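Local coordinates for protein annexin B22 (PDB 4MDU) that binds acidic phospholipid membranes in a calcium-dependent manner, aggregates liposomes when calcium is present, and takes part in worm reproduction and host-parasite interaction, at residues Glu43-Ser48 and Ile60-Arg65; Gln76-Leu81 and Lys87-Ser92; Gly176-Ala181 and Arg277-Ala282. All coordinates share one frame; numbering follows the deposited sequence.

Interaction 1 of 3, residues Glu43-Ser48 and Ile60-Arg65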
# COMPACT_ATOMS: atom_id res chain seq x y z
N GLU B 43 -19.92 4.34 -40.04
CA GLU B 43 -19.47 4.24 -41.42
C GLU B 43 -17.98 4.45 -41.50
O GLU B 43 -17.26 3.65 -42.08
CB GLU B 43 -20.17 5.26 -42.32
CG GLU B 43 -21.54 4.84 -42.83
CD GLU B 43 -22.04 5.72 -43.98
OE1 GLU B 43 -21.30 6.64 -44.39
OE2 GLU B 43 -23.17 5.49 -44.46
N ARG B 44 -17.52 5.55 -40.90
CA ARG B 44 -16.10 5.90 -40.93
C ARG B 44 -15.22 4.82 -40.32
O ARG B 44 -14.17 4.48 -40.88
CB ARG B 44 -15.85 7.26 -40.27
CG ARG B 44 -16.43 8.42 -41.05
CD ARG B 44 -15.96 9.76 -40.51
NE ARG B 44 -16.84 10.86 -40.91
CZ ARG B 44 -17.79 11.38 -40.14
NH1 ARG B 44 -17.99 10.90 -38.92
NH2 ARG B 44 -18.55 12.37 -40.59
N LEU B 45 -15.63 4.29 -39.18
CA LEU B 45 -14.89 3.19 -38.58
C LEU B 45 -14.86 2.03 -39.56
O LEU B 45 -13.81 1.44 -39.81
CB LEU B 45 -15.51 2.76 -37.25
CG LEU B 45 -15.33 3.79 -36.12
CD1 LEU B 45 -16.18 3.45 -34.90
CD2 LEU B 45 -13.85 3.93 -35.76
N HIS B 46 -16.01 1.73 -40.14
CA HIS B 46 -16.10 0.62 -41.07
C HIS B 46 -15.11 0.75 -42.22
O HIS B 46 -14.36 -0.18 -42.53
CB HIS B 46 -17.53 0.50 -41.60
CG HIS B 46 -17.80 -0.80 -42.29
ND1 HIS B 46 -17.79 -0.92 -43.67
CD2 HIS B 46 -18.07 -2.03 -41.80
CE1 HIS B 46 -18.06 -2.17 -43.99
NE2 HIS B 46 -18.24 -2.86 -42.88
N ARG B 47 -15.09 1.92 -42.86
CA ARG B 47 -14.12 2.19 -43.92
C ARG B 47 -12.71 1.91 -43.42
O ARG B 47 -11.93 1.23 -44.09
CB ARG B 47 -14.24 3.64 -44.40
CG ARG B 47 -15.34 3.88 -45.43
CD ARG B 47 -15.75 5.35 -45.49
NE ARG B 47 -14.60 6.25 -45.58
CZ ARG B 47 -14.59 7.50 -45.13
NH1 ARG B 47 -15.68 8.01 -44.56
NH2 ARG B 47 -13.50 8.24 -45.25
N SER B 48 -12.39 2.40 -42.23
CA SER B 48 -11.04 2.31 -41.69
C SER B 48 -10.48 0.90 -41.70
O SER B 48 -9.26 0.72 -41.79
CB SER B 48 -10.99 2.87 -40.27
OG SER B 48 -11.24 4.26 -40.29
N ILE B 60 -8.68 5.91 -33.93
CA ILE B 60 -8.39 6.57 -32.67
C ILE B 60 -9.06 7.93 -32.60
O ILE B 60 -9.61 8.31 -31.57
CB ILE B 60 -6.87 6.76 -32.45
CG1 ILE B 60 -6.22 5.45 -32.03
CG2 ILE B 60 -6.63 7.80 -31.36
CD1 ILE B 60 -4.79 5.30 -32.48
N ASN B 61 -9.02 8.66 -33.71
CA ASN B 61 -9.53 10.03 -33.74
C ASN B 61 -11.05 10.11 -33.65
O ASN B 61 -11.61 11.20 -33.55
CB ASN B 61 -9.02 10.79 -34.97
CG ASN B 61 -7.55 11.13 -34.88
OD1 ASN B 61 -6.97 11.14 -33.78
ND2 ASN B 61 -6.92 11.41 -36.02
N ILE B 62 -11.70 8.95 -33.68
CA ILE B 62 -13.14 8.89 -33.44
C ILE B 62 -13.38 8.42 -32.01
O ILE B 62 -13.82 9.20 -31.15
CB ILE B 62 -13.82 7.92 -34.43
CG1 ILE B 62 -13.77 8.46 -35.86
CG2 ILE B 62 -15.27 7.68 -34.05
CD1 ILE B 62 -14.47 7.54 -36.85
N LEU B 63 -13.05 7.16 -31.75
CA LEU B 63 -13.36 6.48 -30.49
C LEU B 63 -12.77 7.18 -29.27
O LEU B 63 -13.44 7.28 -28.25
CB LEU B 63 -12.90 5.02 -30.55
CG LEU B 63 -13.65 4.16 -31.58
CD1 LEU B 63 -13.02 2.79 -31.70
CD2 LEU B 63 -15.14 4.05 -31.19
N ALA B 64 -11.53 7.67 -29.39
CA ALA B 64 -10.90 8.41 -28.30
C ALA B 64 -11.30 9.89 -28.26
O ALA B 64 -10.76 10.68 -27.46
CB ALA B 64 -9.38 8.27 -28.37
N ARG B 65 -12.22 10.28 -29.13
CA ARG B 65 -12.82 11.62 -29.07
C ARG B 65 -14.34 11.62 -28.84
O ARG B 65 -15.01 12.60 -29.13
CB ARG B 65 -12.49 12.42 -30.33
CG ARG B 65 -10.98 12.73 -30.52
CD ARG B 65 -10.37 13.38 -29.27
NE ARG B 65 -11.13 14.53 -28.81
CZ ARG B 65 -11.14 14.98 -27.56
NH1 ARG B 65 -10.41 14.39 -26.62
NH2 ARG B 65 -11.89 16.04 -27.24
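Leu45 and Ile62 face each other across helices 38-48 and 56-63, their side chains slanting past one another instead of meeting end on. Ile62 reaches across with its long branch: its CG1 lies trans to its carbonyl carbon (chi1 -68°), and with chi2 at -179° the chain runs straight out, carrying CD1 to the opposite helix. That methyl settles between two neighbours, 3.8 Å from Leu45 CD2 and 3.7 Å from CB of Arg44. Arg44 thus offers only the aliphatic base of its side chain; its guanidinium end runs on to a salt bridge with Asp41. The other branch of Leu45 serves Leu63, with Leu45 CD1 3.9 Å from Leu63 CD2, again at a slant. Leu45 thus meets two successive residues of the second helix, CD2 lying mainly against Ile62 and CD1 against Leu63. No hydrogen bond crosses the contact. Ile74 of helix 68-82 touches both Leu45 and Ile62, so the apolar patch belongs to a larger core. This is the packing of the first two helices of an annexin repeat, whose connecting loop begins with Met49, a ligand of the first calcium site.

Interaction 2 of 3, residues Gln76-Leu81 and Lys87-Ser92; sequences QSYKSL and KDDLKS
With chi1 at -177°, the ring of Tyr78 stretches out trans to its own backbone N and crosses to the next helix, where Asp89, its CG turned trans to the carbonyl carbon (chi1 -77°), has its carboxylate placed facing the phenol. The two residues sit on helices 68-82 and 86-93, consecutive helices of the first annexin repeat joined by a short turn. What links these segments is one polar bond: Tyr78 OH donates to Asp89 OD2 at 2.6 Å, a short distance that suits a probably ionised carboxylate. OD2 lies at the ring's edge, in its plane, so the hydroxyl hydrogen can point at it while staying in the plane of the ring. The carboxylate itself is swung well away from that plane, by 76°, and the phenol comes to OD2 on its anti side, the side toward CB, somewhat out of the carboxylate plane; accordingly Asp89 CB is 3.5 Å from Tyr78 OH. Around the pair, Tyr78 packs on Ala42 and Met49, and its ring meets that of Tyr82 at an angle. Met49 is a ligand of the first calcium site, as is Asp93 farther along the helix of Asp89, so the bond lies close to residues of this site. Each helix also has a serine turned back on its own backbone: Ser80 OG bonds to Ser77 O, and Ser92 OG reaches Asp88 O at 3.2 Å. Asp89 OD2 closes on the ring from the CE1 side, 3.4 Å from Tyr78 CE1.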
# COMPACT_ATOMS: atom_id res chain seq x y z
N GLN B 76 -23.84 0.21 -31.34
CA GLN B 76 -25.19 -0.16 -31.74
C GLN B 76 -25.41 0.11 -33.23
O GLN B 76 -25.82 -0.77 -33.98
CB GLN B 76 -26.22 0.59 -30.91
CG GLN B 76 -27.66 0.28 -31.30
CD GLN B 76 -28.66 1.25 -30.69
OE1 GLN B 76 -28.53 2.47 -30.83
NE2 GLN B 76 -29.66 0.71 -30.00
N SER B 77 -25.12 1.34 -33.64
CA SER B 77 -25.34 1.74 -35.01
C SER B 77 -24.58 0.83 -35.96
O SER B 77 -25.13 0.36 -36.96
CB SER B 77 -24.93 3.20 -35.21
OG SER B 77 -24.98 3.55 -36.58
N TYR B 78 -23.32 0.57 -35.64
CA TYR B 78 -22.48 -0.30 -36.45
C TYR B 78 -23.04 -1.72 -36.52
O TYR B 78 -22.88 -2.41 -37.53
CB TYR B 78 -21.06 -0.30 -35.88
CG TYR B 78 -20.02 -1.10 -36.64
CD1 TYR B 78 -19.86 -2.47 -36.40
CD2 TYR B 78 -19.15 -0.50 -37.54
CE1 TYR B 78 -18.90 -3.21 -37.06
CE2 TYR B 78 -18.18 -1.23 -38.20
CZ TYR B 78 -18.06 -2.59 -37.96
OH TYR B 78 -17.10 -3.34 -38.60
N LYS B 79 -23.70 -2.15 -35.45
CA LYS B 79 -24.24 -3.50 -35.37
C LYS B 79 -25.42 -3.65 -36.33
O LYS B 79 -25.43 -4.55 -37.17
CB LYS B 79 -24.69 -3.81 -33.94
CG LYS B 79 -25.00 -5.28 -33.66
CD LYS B 79 -23.73 -6.11 -33.55
CE LYS B 79 -24.03 -7.53 -33.13
N SER B 80 -26.39 -2.76 -36.22
CA SER B 80 -27.55 -2.76 -37.10
C SER B 80 -27.13 -2.55 -38.55
O SER B 80 -27.75 -3.09 -39.47
CB SER B 80 -28.51 -1.65 -36.70
OG SER B 80 -27.96 -0.39 -37.03
N LEU B 81 -26.08 -1.77 -38.74
CA LEU B 81 -25.64 -1.36 -40.07
C LEU B 81 -24.85 -2.43 -40.82
O LEU B 81 -24.93 -2.51 -42.04
CB LEU B 81 -24.79 -0.09 -39.98
CG LEU B 81 -25.31 1.15 -40.70
CD1 LEU B 81 -26.74 1.46 -40.25
CD2 LEU B 81 -24.38 2.33 -40.47
N LYS B 87 -16.84 -4.44 -31.59
CA LYS B 87 -15.84 -4.95 -30.67
C LYS B 87 -14.99 -6.03 -31.36
O LYS B 87 -13.76 -5.94 -31.40
CB LYS B 87 -16.52 -5.49 -29.42
CG LYS B 87 -15.62 -6.05 -28.32
CD LYS B 87 -16.51 -6.60 -27.17
CE LYS B 87 -15.71 -7.08 -25.97
N ASP B 88 -15.67 -7.05 -31.90
CA ASP B 88 -15.01 -8.13 -32.64
C ASP B 88 -14.16 -7.62 -33.79
O ASP B 88 -13.00 -8.01 -33.93
CB ASP B 88 -16.04 -9.10 -33.22
CG ASP B 88 -16.64 -10.03 -32.19
OD1 ASP B 88 -16.05 -10.19 -31.10
OD2 ASP B 88 -17.71 -10.60 -32.50
N ASP B 89 -14.74 -6.76 -34.62
CA ASP B 89 -14.05 -6.27 -35.80
C ASP B 89 -12.82 -5.45 -35.44
O ASP B 89 -11.80 -5.51 -36.14
CB ASP B 89 -15.00 -5.46 -36.69
CG ASP B 89 -15.93 -6.35 -37.48
OD1 ASP B 89 -15.64 -7.56 -37.58
OD2 ASP B 89 -16.95 -5.84 -38.01
N LEU B 90 -12.89 -4.71 -34.34
CA LEU B 90 -11.70 -3.99 -33.89
C LEU B 90 -10.67 -4.97 -33.37
O LEU B 90 -9.48 -4.81 -33.63
CB LEU B 90 -12.04 -2.95 -32.82
CG LEU B 90 -12.87 -1.76 -33.28
CD1 LEU B 90 -13.22 -0.90 -32.08
CD2 LEU B 90 -12.11 -0.97 -34.31
N LYS B 91 -11.12 -5.99 -32.64
CA LYS B 91 -10.18 -6.96 -32.09
C LYS B 91 -9.46 -7.73 -33.20
O LYS B 91 -8.25 -7.95 -33.12
CB LYS B 91 -10.87 -7.93 -31.13
CG LYS B 91 -10.44 -7.73 -29.68
CD LYS B 91 -10.96 -8.84 -28.77
CE LYS B 91 -10.28 -10.18 -29.05
NZ LYS B 91 -8.82 -10.16 -28.73
N SER B 92 -10.18 -8.13 -34.23
CA SER B 92 -9.56 -8.92 -35.27
C SER B 92 -8.71 -8.05 -36.23
O SER B 92 -7.86 -8.57 -36.95
CB SER B 92 -10.60 -9.75 -36.02
OG SER B 92 -11.57 -8.92 -36.61

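Interaction 3 of 3, residues Gly176-Ala181 and Arg277-Ala282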
# COMPACT_ATOMS: atom_id res chain seq x y z
N GLY B 176 -11.88 -6.24 8.96
CA GLY B 176 -11.29 -5.00 9.46
C GLY B 176 -11.97 -3.71 9.04
O GLY B 176 -12.92 -3.71 8.25
N ASP B 177 -11.45 -2.60 9.55
CA ASP B 177 -12.04 -1.29 9.27
C ASP B 177 -12.02 -0.96 7.78
O ASP B 177 -12.96 -0.36 7.26
CB ASP B 177 -11.33 -0.21 10.09
CG ASP B 177 -11.39 -0.48 11.59
OD1 ASP B 177 -12.46 -0.89 12.08
OD2 ASP B 177 -10.36 -0.30 12.29
N TYR B 178 -10.95 -1.34 7.10
CA TYR B 178 -10.85 -1.03 5.67
C TYR B 178 -11.92 -1.78 4.91
O TYR B 178 -12.61 -1.21 4.06
CB TYR B 178 -9.46 -1.38 5.13
CG TYR B 178 -9.39 -1.52 3.62
CD1 TYR B 178 -9.63 -0.42 2.79
CD2 TYR B 178 -9.05 -2.73 3.02
CE1 TYR B 178 -9.57 -0.54 1.42
CE2 TYR B 178 -8.97 -2.86 1.64
CZ TYR B 178 -9.23 -1.76 0.84
OH TYR B 178 -9.16 -1.88 -0.52
N GLU B 179 -12.08 -3.06 5.23
CA GLU B 179 -13.02 -3.92 4.51
C GLU B 179 -14.45 -3.47 4.73
O GLU B 179 -15.27 -3.45 3.81
CB GLU B 179 -12.85 -5.38 4.96
CG GLU B 179 -11.56 -6.03 4.50
CD GLU B 179 -10.35 -5.58 5.30
OE1 GLU B 179 -10.54 -4.84 6.29
OE2 GLU B 179 -9.21 -5.96 4.94
N TYR B 180 -14.74 -3.09 5.97
CA TYR B 180 -16.07 -2.63 6.30
C TYR B 180 -16.37 -1.35 5.52
O TYR B 180 -17.45 -1.23 4.91
CB TYR B 180 -16.20 -2.41 7.81
CG TYR B 180 -17.56 -1.91 8.23
CD1 TYR B 180 -17.87 -0.56 8.15
CD2 TYR B 180 -18.54 -2.78 8.69
CE1 TYR B 180 -19.12 -0.08 8.52
CE2 TYR B 180 -19.80 -2.31 9.08
CZ TYR B 180 -20.08 -0.96 8.99
OH TYR B 180 -21.32 -0.46 9.36
N ALA B 181 -15.42 -0.42 5.51
CA ALA B 181 -15.61 0.84 4.78
C ALA B 181 -15.76 0.57 3.29
O ALA B 181 -16.61 1.17 2.62
CB ALA B 181 -14.45 1.81 5.02
N ARG B 277 -6.78 4.09 6.06
CA ARG B 277 -6.40 5.50 5.89
C ARG B 277 -6.45 5.91 4.42
O ARG B 277 -6.98 6.96 4.07
CB ARG B 277 -5.03 5.77 6.50
CG ARG B 277 -4.35 7.03 5.98
CD ARG B 277 -3.12 7.36 6.80
NE ARG B 277 -2.33 6.17 7.07
CZ ARG B 277 -1.30 6.13 7.91
NH1 ARG B 277 -0.92 7.23 8.56
NH2 ARG B 277 -0.64 4.99 8.11
N LYS B 278 -5.88 5.06 3.56
CA LYS B 278 -5.78 5.39 2.14
C LYS B 278 -7.17 5.52 1.51
O LYS B 278 -7.41 6.39 0.69
CB LYS B 278 -4.94 4.35 1.38
CG LYS B 278 -3.53 4.13 1.91
CD LYS B 278 -2.73 3.19 0.99
CE LYS B 278 -1.55 2.53 1.70
NZ LYS B 278 -1.82 1.11 2.10
N LEU B 279 -8.08 4.62 1.88
CA LEU B 279 -9.45 4.71 1.40
C LEU B 279 -10.11 6.02 1.88
O LEU B 279 -10.62 6.81 1.08
CB LEU B 279 -10.26 3.48 1.83
CG LEU B 279 -11.77 3.52 1.53
CD1 LEU B 279 -11.98 3.73 0.05
CD2 LEU B 279 -12.50 2.26 2.00
N LEU B 280 -10.07 6.28 3.18
CA LEU B 280 -10.62 7.52 3.73
C LEU B 280 -9.98 8.74 3.08
O LEU B 280 -10.67 9.70 2.71
CB LEU B 280 -10.42 7.59 5.24
CG LEU B 280 -11.14 6.52 6.08
CD1 LEU B 280 -10.83 6.67 7.57
CD2 LEU B 280 -12.62 6.64 5.85
N VAL B 281 -8.66 8.72 2.93
CA VAL B 281 -7.97 9.87 2.34
C VAL B 281 -8.39 10.06 0.90
O VAL B 281 -8.67 11.19 0.47
CB VAL B 281 -6.44 9.75 2.43
CG1 VAL B 281 -5.79 10.74 1.48
CG2 VAL B 281 -5.97 9.96 3.87
N ALA B 282 -8.45 8.95 0.16
CA ALA B 282 -8.94 9.01 -1.22
C ALA B 282 -10.33 9.66 -1.28
O ALA B 282 -10.55 10.59 -2.06
CB ALA B 282 -8.98 7.62 -1.84
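Repeats 2 and 3 of the annexin core meet here, beside a calcium site that draws Asp128 from one and Asp275 from the other. The protein is calcium-free in this crystal, and the contact is purely apolar: Leu279 of helix 274-288 presses into the surface of helix 177-187 between Tyr178 and Ala181, residues one turn apart. Its CG stands opposite the backbone N (chi1 173°), which throws the branched end forward. The CD2 methyl does most of the touching, 3.6 Å from Ala181 CB and 3.9 Å from the backbone carbon C of Ala181. The small alanine side chain lets the leucine come right up to the main chain of the facing helix. On the other flank CD2 is 4.0 Å from Tyr178 CD1, while Leu279 CB lies 4.1 Å from Tyr178 CE1. The two side chains cross at about a right angle, the leucine approaching the ring obliquely. Tyr178 is anchored at its far end as well, for its OH is hydrogen-bonded to Asp128 OD1; one ring thus joins the apolar seam to a calcium ligand. Glu179, a ligand of another calcium site, starts out on the side of the helix away from this seam. Gly176 occupies the N-cap position, so the contact falls in the first turns of helix 177-187. There Asp177 OD2 is hydrogen-bonded to Gly125 N of the second subunit, placing the helix start at the dimer interface. Helix 128-136 packs against both segments, Leu131 and Ile132 on Tyr178 and Ile132 also on Ala282, while helix 264-271 packs on helix 274-288 through Leu280 and Val281.

How the interactions relate
Interactions 1 and 2 are neighbours in the first annexin repeat, centres 11 Å apart, and together they involve four consecutive helices, 38-48, 56-63, 68-82 and 86-93. They touch directly: His46 CD2 is 3.6 Å from Tyr78 OH, and Leu63 CD1 is 3.7 Å from Leu90 CD1, so the apolar core and the polar bond are packed against each other near the first calcium site. Interaction 3 comes later in the chain and on the opposite side of its centre, about 41 Å from either of the others between centres. Whereas the first pair lies within a single repeat, interaction 3 joins repeats 2 and 3, beside a calcium site that takes ligands from both.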